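Local structure of secreted protein ESXB (Bacillus anthracis, 4J10) at residues Arg34-Gly37 with Asp38-Leu42; Arg81-Asp84 with Lys85-Thr89; Gln45-Gly48 with Ala49-Ala52. The protein is a secreted WXG100-family protein, a paired-helix hairpin that associates as a dimer and is probably exported by a type VII (ESX-like) secretion system. One frame throughout, in Å; residues are numbered along the deposited sequence. Where two conformers were deposited one is given.

Contact 1: Arg34-Gly37 with Asp38-Leu42; sequences RLEG and DINSL
The last turns of helix 11-41, the first arm of the WXG100 helical hairpin, are closed by successive i to i+4 bonds in which Asp38 N meets Arg34 O and Ile39 N meets Leu35 O at 3.0 Å. The bond from Asn40 N to Glu36 O is the shortest of the series at 2.8 Å, and that from Ser41 N to Gly37 O is more bent, at 135°. With Asn40 CG beside its own backbone N (chi1 -70°), CG lies 3.2 Å from Glu36 O, but the geometry of ND2 is too poor for a hydrogen bond to that oxygen, while OD1 is taken by Arg55 of helix 48-90. Glu36 OE2 forms a salt bridge with Lys62 NZ on that helix, so both polar side chains join the two arms. Leu35 and Ile39 are buried between helix 48-90 and the second subunit: Leu35 packs on Phe58 and Ile39 on Arg55, both of helix 48-90, while Tyr68 and Phe21 of the second subunit meet Leu35 and Ile39 respectively. Asp38 OD2 accepts a hydrogen bond from Asn20 of the second subunit. A water gives one hydrogen to Arg34 O at 2.8 Å and reaches Asp38 OD1 by a weak bond of 3.4 Å.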
loop_
_atom_site.group_PDB
_atom_site.type_symbol
_atom_site.label_atom_id
_atom_site.label_comp_id
_atom_site.label_asym_id
_atom_site.label_seq_id
_atom_site.Cartn_x
_atom_site.Cartn_y
_atom_site.Cartn_z
ATOM N N ARG A 34 -2.818 6.158 -10.090
ATOM C CA ARG A 34 -3.242 7.560 -9.966
ATOM C C ARG A 34 -2.044 8.471 -9.771
ATOM O O ARG A 34 -1.938 9.524 -10.408
ATOM C CB ARG A 34 -4.200 7.741 -8.784
ATOM C CG ARG A 34 -5.582 7.144 -8.965
ATOM C CD ARG A 34 -6.545 7.681 -7.894
ATOM N NE ARG A 34 -6.086 7.445 -6.524
ATOM C CZ ARG A 34 -6.333 6.335 -5.828
ATOM N NH1 ARG A 34 -7.026 5.342 -6.374
ATOM N NH2 ARG A 34 -5.878 6.212 -4.589
ATOM N N LEU A 35 -1.138 8.073 -8.886
ATOM C CA LEU A 35 0.049 8.875 -8.615
ATOM C C LEU A 35 0.960 8.968 -9.830
ATOM O O LEU A 35 1.543 10.017 -10.090
ATOM C CB LEU A 35 0.809 8.335 -7.404
ATOM C CG LEU A 35 0.068 8.402 -6.074
ATOM C CD1 LEU A 35 0.923 7.683 -5.029
ATOM C CD2 LEU A 35 -0.260 9.832 -5.657
ATOM N N GLU A 36 1.078 7.880 -10.583
ATOM C CA GLU A 36 1.860 7.914 -11.811
ATOM C C GLU A 36 1.249 8.900 -12.800
ATOM O O GLU A 36 1.963 9.619 -13.491
ATOM C CB GLU A 36 1.951 6.514 -12.429
ATOM C CG GLU A 36 3.007 6.368 -13.508
ATOM C CD GLU A 36 3.343 4.906 -13.775
ATOM O OE1 GLU A 36 2.403 4.098 -13.929
ATOM O OE2 GLU A 36 4.545 4.567 -13.814
ATOM N N GLY A 37 -0.079 8.938 -12.845
ATOM C CA GLY A 37 -0.779 9.891 -13.690
ATOM C C GLY A 37 -0.443 11.326 -13.306
ATOM O O GLY A 37 -0.244 12.183 -14.174
ATOM N N ASP A 38 -0.369 11.584 -12.002
ATOM C CA ASP A 38 0.037 12.898 -11.505
ATOM C C ASP A 38 1.458 13.254 -11.948
ATOM O O ASP A 38 1.710 14.364 -12.429
ATOM C CB ASP A 38 -0.063 12.960 -9.978
ATOM C CG ASP A 38 -1.488 13.109 -9.487
ATOM O OD1 ASP A 38 -2.387 13.385 -10.306
ATOM O OD2 ASP A 38 -1.707 12.969 -8.266
ATOM N N ILE A 39 2.398 12.327 -11.776
ATOM C CA ILE A 39 3.772 12.569 -12.233
ATOM C C ILE A 39 3.807 12.814 -13.740
ATOM O O ILE A 39 4.475 13.732 -14.211
ATOM C CB ILE A 39 4.720 11.401 -11.839
ATOM C CG1 ILE A 39 4.832 11.293 -10.316
ATOM C CG2 ILE A 39 6.096 11.550 -12.460
ATOM C CD1 ILE A 39 5.357 12.539 -9.626
ATOM N N ASN A 40 3.065 12.010 -14.495
ATOM C CA ASN A 40 2.974 12.208 -15.940
ATOM C C ASN A 40 2.433 13.590 -16.311
ATOM O O ASN A 40 2.853 14.179 -17.305
ATOM C CB ASN A 40 2.097 11.130 -16.581
ATOM C CG ASN A 40 2.740 9.752 -16.569
ATOM O OD1 ASN A 40 3.945 9.606 -16.365
ATOM N ND2 ASN A 40 1.928 8.732 -16.815
ATOM N N SER A 41 1.505 14.104 -15.505
ATOM C CA SER A 41 0.855 15.376 -15.805
ATOM C C SER A 41 1.828 16.557 -15.695
ATOM O O SER A 41 1.557 17.653 -16.200
ATOM C CB SER A 41 -0.360 15.593 -14.890
ATOM O OG SER A 41 0.024 16.053 -13.602
ATOM N N LEU A 42 2.963 16.336 -15.034
ATOM C CA LEU A 42 3.962 17.392 -14.870
ATOM C C LEU A 42 4.956 17.469 -16.026
ATOM O O LEU A 42 5.683 18.446 -16.154
ATOM C CB LEU A 42 4.726 17.204 -13.562
ATOM C CG LEU A 42 3.874 17.324 -12.296
ATOM C CD1 LEU A 42 4.617 16.813 -11.073
ATOM C CD2 LEU A 42 3.450 18.774 -12.109
HETATM O O HOH W 1 -4.195 10.820 -11.503
#

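Contact 2: Arg81-Asp84 with Lys85-Thr89; sequences RIAD and KFRNT
Ile82 and Phe86, one turn apart near the C-terminal end of helix 48-90, the second arm of the WXG100 hairpin, form the tightly packed side of this contact. Their side chains run side by side in the same direction, and Ile82 CG2 sits over one face of the phenyl ring, 3.9 Å from its centroid and shifted toward the CE1-CZ rim. With Ile82 CG2 anti to the backbone N, this methyl is the one that reaches the ring in a CH-pi contact. Helix 11-41 adds Leu14 against Ile82 and Pro11 against Phe86, and Phe54 of the second subunit also packs on Ile82. Phe86 N bonds to Ile82 O at 2.9 Å in the regular helical pattern.

The polar side is looser. Asp84 and Arg87 do not pair directly: a water bridges them, donating to Asp84 OD1 and accepting from Arg87 NE, each at 2.7 Å. Asp84 has a salt bridge to Lys80, and Arg87 NH2, whose place in the model is less sure, is directed to Glu15 of helix 11-41. Lys85 and Asn88 lie on the exposed surface, where Asn88 ND2 comes within 3.0 Å of Asp84 O at an angle too poor for a hydrogen bond. Nearby, Thr89 OG1 donates to Lys85 O at 2.6 Å.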
loop_
_atom_site.group_PDB
_atom_site.type_symbol
_atom_site.label_atom_id
_atom_site.label_comp_id
_atom_site.label_asym_id
_atom_site.label_seq_id
_atom_site.Cartn_x
_atom_site.Cartn_y
_atom_site.Cartn_z
ATOM N N ARG A 81 -6.022 -21.228 0.669
ATOM C CA ARG A 81 -5.570 -22.616 0.686
ATOM C C ARG A 81 -5.940 -23.316 1.994
ATOM O O ARG A 81 -6.358 -24.472 1.991
ATOM C CB ARG A 81 -4.062 -22.685 0.445
ATOM C CG ARG A 81 -3.486 -24.078 0.471
ATOM C CD ARG A 81 -2.256 -24.166 -0.417
ATOM N NE ARG A 81 -1.292 -23.098 -0.158
ATOM C CZ ARG A 81 0.026 -23.270 -0.125
ATOM N NH1 ARG A 81 0.548 -24.472 -0.331
ATOM N NH2 ARG A 81 0.826 -22.240 0.121
ATOM N N ILE A 82 -5.806 -22.599 3.108
ATOM C CA ILE A 82 -6.185 -23.163 4.397
ATOM C C ILE A 82 -7.704 -23.278 4.498
ATOM O O ILE A 82 -8.221 -24.270 5.015
ATOM C CB ILE A 82 -5.604 -22.381 5.584
ATOM C CG1 ILE A 82 -4.084 -22.448 5.561
ATOM C CG2 ILE A 82 -6.133 -22.958 6.907
ATOM C CD1 ILE A 82 -3.425 -21.497 6.526
ATOM N N ALA A 83 -8.425 -22.279 3.995
ATOM C CA ALA A 83 -9.887 -22.361 3.964
ATOM C C ALA A 83 -10.354 -23.609 3.217
ATOM O O ALA A 83 -11.218 -24.347 3.696
ATOM C CB ALA A 83 -10.471 -21.110 3.328
ATOM N N ASP A 84 -9.754 -23.860 2.053
ATOM C CA ASP A 84 -10.071 -25.040 1.255
ATOM C C ASP A 84 -9.777 -26.336 2.009
ATOM O O ASP A 84 -10.566 -27.281 1.975
ATOM C CB ASP A 84 -9.307 -25.000 -0.080
ATOM C CG ASP A 84 -9.848 -23.949 -1.026
ATOM O OD1 ASP A 84 -11.004 -23.520 -0.825
ATOM O OD2 ASP A 84 -9.130 -23.551 -1.956
ATOM N N LYS A 85 -8.637 -26.380 2.689
ATOM C CA LYS A 85 -8.260 -27.562 3.449
ATOM C C LYS A 85 -9.275 -27.823 4.559
ATOM O O LYS A 85 -9.679 -28.962 4.789
ATOM C CB LYS A 85 -6.859 -27.401 4.032
ATOM C CG LYS A 85 -6.383 -28.597 4.829
ATOM C CD LYS A 85 -5.023 -28.334 5.457
ATOM C CE LYS A 85 -5.165 -27.534 6.742
ATOM N NZ LYS A 85 -4.001 -26.630 6.976
ATOM N N PHE A 86 -9.701 -26.758 5.230
ATOM C CA PHE A 86 -10.712 -26.881 6.271
ATOM C C PHE A 86 -12.017 -27.420 5.714
ATOM O O PHE A 86 -12.632 -28.302 6.309
ATOM C CB PHE A 86 -10.970 -25.526 6.926
ATOM C CG PHE A 86 -9.942 -25.136 7.943
ATOM C CD1 PHE A 86 -8.765 -25.855 8.081
ATOM C CD2 PHE A 86 -10.153 -24.044 8.761
ATOM C CE1 PHE A 86 -7.819 -25.491 9.026
ATOM C CE2 PHE A 86 -9.215 -23.677 9.712
ATOM C CZ PHE A 86 -8.047 -24.402 9.841
ATOM N N ARG A 87 -12.440 -26.904 4.569
ATOM C CA ARG A 87 -13.696 -27.337 3.975
ATOM C C ARG A 87 -13.664 -28.785 3.509
ATOM O O ARG A 87 -14.660 -29.493 3.605
ATOM C CB ARG A 87 -14.083 -26.442 2.804
ATOM C CG ARG A 87 -15.462 -26.755 2.240
ATOM C CD ARG A 87 -16.104 -25.501 1.709
ATOM N NE ARG A 87 -15.099 -24.469 1.496
ATOM C CZ ARG A 87 -15.289 -23.180 1.752
ATOM N NH1 ARG A 87 -16.451 -22.757 2.225
ATOM N NH2 ARG A 87 -14.312 -22.320 1.531
ATOM N N ASN A 88 -12.516 -29.225 3.012
ATOM C CA ASN A 88 -12.413 -30.555 2.428
ATOM C C ASN A 88 -12.146 -31.647 3.442
ATOM O O ASN A 88 -12.321 -32.828 3.149
ATOM C CB ASN A 88 -11.333 -30.562 1.349
ATOM C CG ASN A 88 -11.765 -29.840 0.091
ATOM O OD1 ASN A 88 -12.873 -30.050 -0.407
ATOM N ND2 ASN A 88 -10.892 -28.987 -0.439
ATOM N N THR A 89 -11.752 -31.256 4.647
ATOM C CA THR A 89 -11.486 -32.228 5.701
ATOM C C THR A 89 -12.617 -32.297 6.730
ATOM O O THR A 89 -12.644 -33.190 7.581
ATOM C CB THR A 89 -10.131 -31.965 6.381
ATOM O OG1 THR A 89 -10.072 -30.606 6.827
ATOM C CG2 THR A 89 -8.998 -32.208 5.398
HETATM O O HOH W 2 -13.303 -24.901 -0.407
#

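Contact 3: Gln45-Gly48 with Ala49-Ala52; sequences QWAG and ATQA
From an extended backbone at Trp46 the chain turns through Ala47, the N-cap residue, into helix 48-90. Ala47 O receives Gln51 N at 3.1 Å in the first full helical bond, nearly straight and in the carbonyl plane, and takes a weaker, bent bond from Thr50 N. Ala52 N to Gly48 O continues the series. This is the Trp-Ala-Gly turn of the hairpin, the W-x-G signature that gives the WXG100 family its name.

The Trp46 side chain carries the contact. Its CG lies between the backbone N and the carbonyl carbon (chi1 54°), which folds the indole back toward the first helical turn. Thr50 CG2 comes down on one face of the indole, 3.6 Å from the centroid of the six-membered ring and almost on its normal, a CH-pi contact centred over the ring. Threonine and indole cross at about a right angle. At the indole edge, NE1 donates to Gln51 OE1 at 2.9 Å; the bond is almost straight (169°), and the acceptor lies in the ring plane. The amide plane is nonetheless turned 51° from the indole. A bend at chi2 of Gln51 brings OE1 to the indole while NE2 donates to Ile39 O of helix 11-41. Phe54 of helix 48-90 meets the indole, the two ring planes close to parallel, and Leu14 of the second subunit packs on it.

The buried indole N-H thus has its acceptor, and a face contact together with an edge bond probably help to fix the rotation of the ring. Because Gln51 uses both ends of its amide, the chemistry implies that one buried side chain couples the signature tryptophan to the end of the preceding helix, tying the turn to both arms of the hairpin.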
loop_
_atom_site.group_PDB
_atom_site.type_symbol
_atom_site.label_atom_id
_atom_site.label_comp_id
_atom_site.label_asym_id
_atom_site.label_seq_id
_atom_site.Cartn_x
_atom_site.Cartn_y
_atom_site.Cartn_z
ATOM N N GLN A 45 5.770 20.701 -18.091
ATOM C CA GLN A 45 5.264 21.857 -17.345
ATOM C C GLN A 45 6.377 22.595 -16.593
ATOM O O GLN A 45 6.138 23.635 -15.967
ATOM C CB GLN A 45 4.194 21.400 -16.353
ATOM C CG GLN A 45 2.955 20.804 -17.004
ATOM C CD GLN A 45 2.036 21.869 -17.562
ATOM O OE1 GLN A 45 1.352 22.572 -16.814
ATOM N NE2 GLN A 45 2.026 22.007 -18.881
ATOM N N TRP A 46 7.581 22.029 -16.643
ATOM C CA TRP A 46 8.775 22.604 -16.023
ATOM C C TRP A 46 10.024 21.943 -16.601
ATOM O O TRP A 46 9.916 21.095 -17.483
ATOM C CB TRP A 46 8.745 22.490 -14.488
ATOM C CG TRP A 46 8.521 21.102 -13.915
ATOM C CD1 TRP A 46 8.525 19.911 -14.589
ATOM C CD2 TRP A 46 8.249 20.786 -12.547
ATOM N NE1 TRP A 46 8.274 18.877 -13.723
ATOM C CE2 TRP A 46 8.103 19.384 -12.457
ATOM C CE3 TRP A 46 8.110 21.543 -11.376
ATOM C CZ2 TRP A 46 7.825 18.730 -11.259
ATOM C CZ3 TRP A 46 7.841 20.897 -10.187
ATOM C CH2 TRP A 46 7.702 19.507 -10.136
ATOM N N ALA A 47 11.198 22.328 -16.108
ATOM C CA ALA A 47 12.464 21.843 -16.665
ATOM C C ALA A 47 12.592 20.323 -16.622
ATOM O O ALA A 47 12.115 19.671 -15.686
ATOM C CB ALA A 47 13.645 22.493 -15.957
ATOM N N GLY A 48 13.245 19.770 -17.642
ATOM C CA GLY A 48 13.447 18.337 -17.736
ATOM C C GLY A 48 14.194 17.751 -16.553
ATOM O O GLY A 48 13.879 16.658 -16.102
ATOM N N ALA A 49 15.185 18.480 -16.045
ATOM C CA ALA A 49 15.956 18.014 -14.894
ATOM C C ALA A 49 15.085 17.872 -13.644
ATOM O O ALA A 49 15.268 16.946 -12.849
ATOM C CB ALA A 49 17.126 18.947 -14.631
ATOM N N THR A 50 14.141 18.794 -13.471
ATOM C CA THR A 50 13.218 18.730 -12.344
ATOM C C THR A 50 12.285 17.538 -12.502
ATOM O O THR A 50 12.057 16.782 -11.554
ATOM C CB THR A 50 12.385 20.019 -12.210
ATOM O OG1 THR A 50 13.255 21.159 -12.171
ATOM C CG2 THR A 50 11.543 19.973 -10.936
ATOM N N GLN A 51 11.745 17.366 -13.705
ATOM C CA GLN A 51 10.874 16.231 -13.979
ATOM C C GLN A 51 11.595 14.908 -13.729
ATOM O O GLN A 51 11.017 13.978 -13.173
ATOM C CB GLN A 51 10.345 16.281 -15.416
ATOM C CG GLN A 51 9.447 15.104 -15.786
ATOM C CD GLN A 51 8.138 15.085 -15.023
ATOM O OE1 GLN A 51 7.770 16.059 -14.361
ATOM N NE2 GLN A 51 7.421 13.972 -15.116
ATOM N N ALA A 52 12.864 14.842 -14.130
ATOM C CA ALA A 52 13.665 13.632 -13.966
ATOM C C ALA A 52 13.839 13.248 -12.497
ATOM O O ALA A 52 13.779 12.066 -12.146
ATOM C CB ALA A 52 15.017 13.790 -14.646
#

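How the contacts relate
Contacts 1 and 3 lie at the turn end of the helical hairpin, their centres about 13 Å apart, and touch through residues of both arms; contact 2 is at the far end, about 43 Å from contact 1 and 54 Å from contact 3 between centres. Helix 48-90 carries contact 2 and the helical part of contact 3, whereas contact 1 belongs to helix 11-41. Contacts 1 and 3 are partly buried, while contact 2 is a surface contact. Contact 1 adds to its helical bonds polar side chains that reach the other arm and the second subunit, a directional indole-amide bond distinguishes contact 3, and contact 2 combines an aliphatic-aromatic pair with water-bridged charges. The second subunit reaches all three.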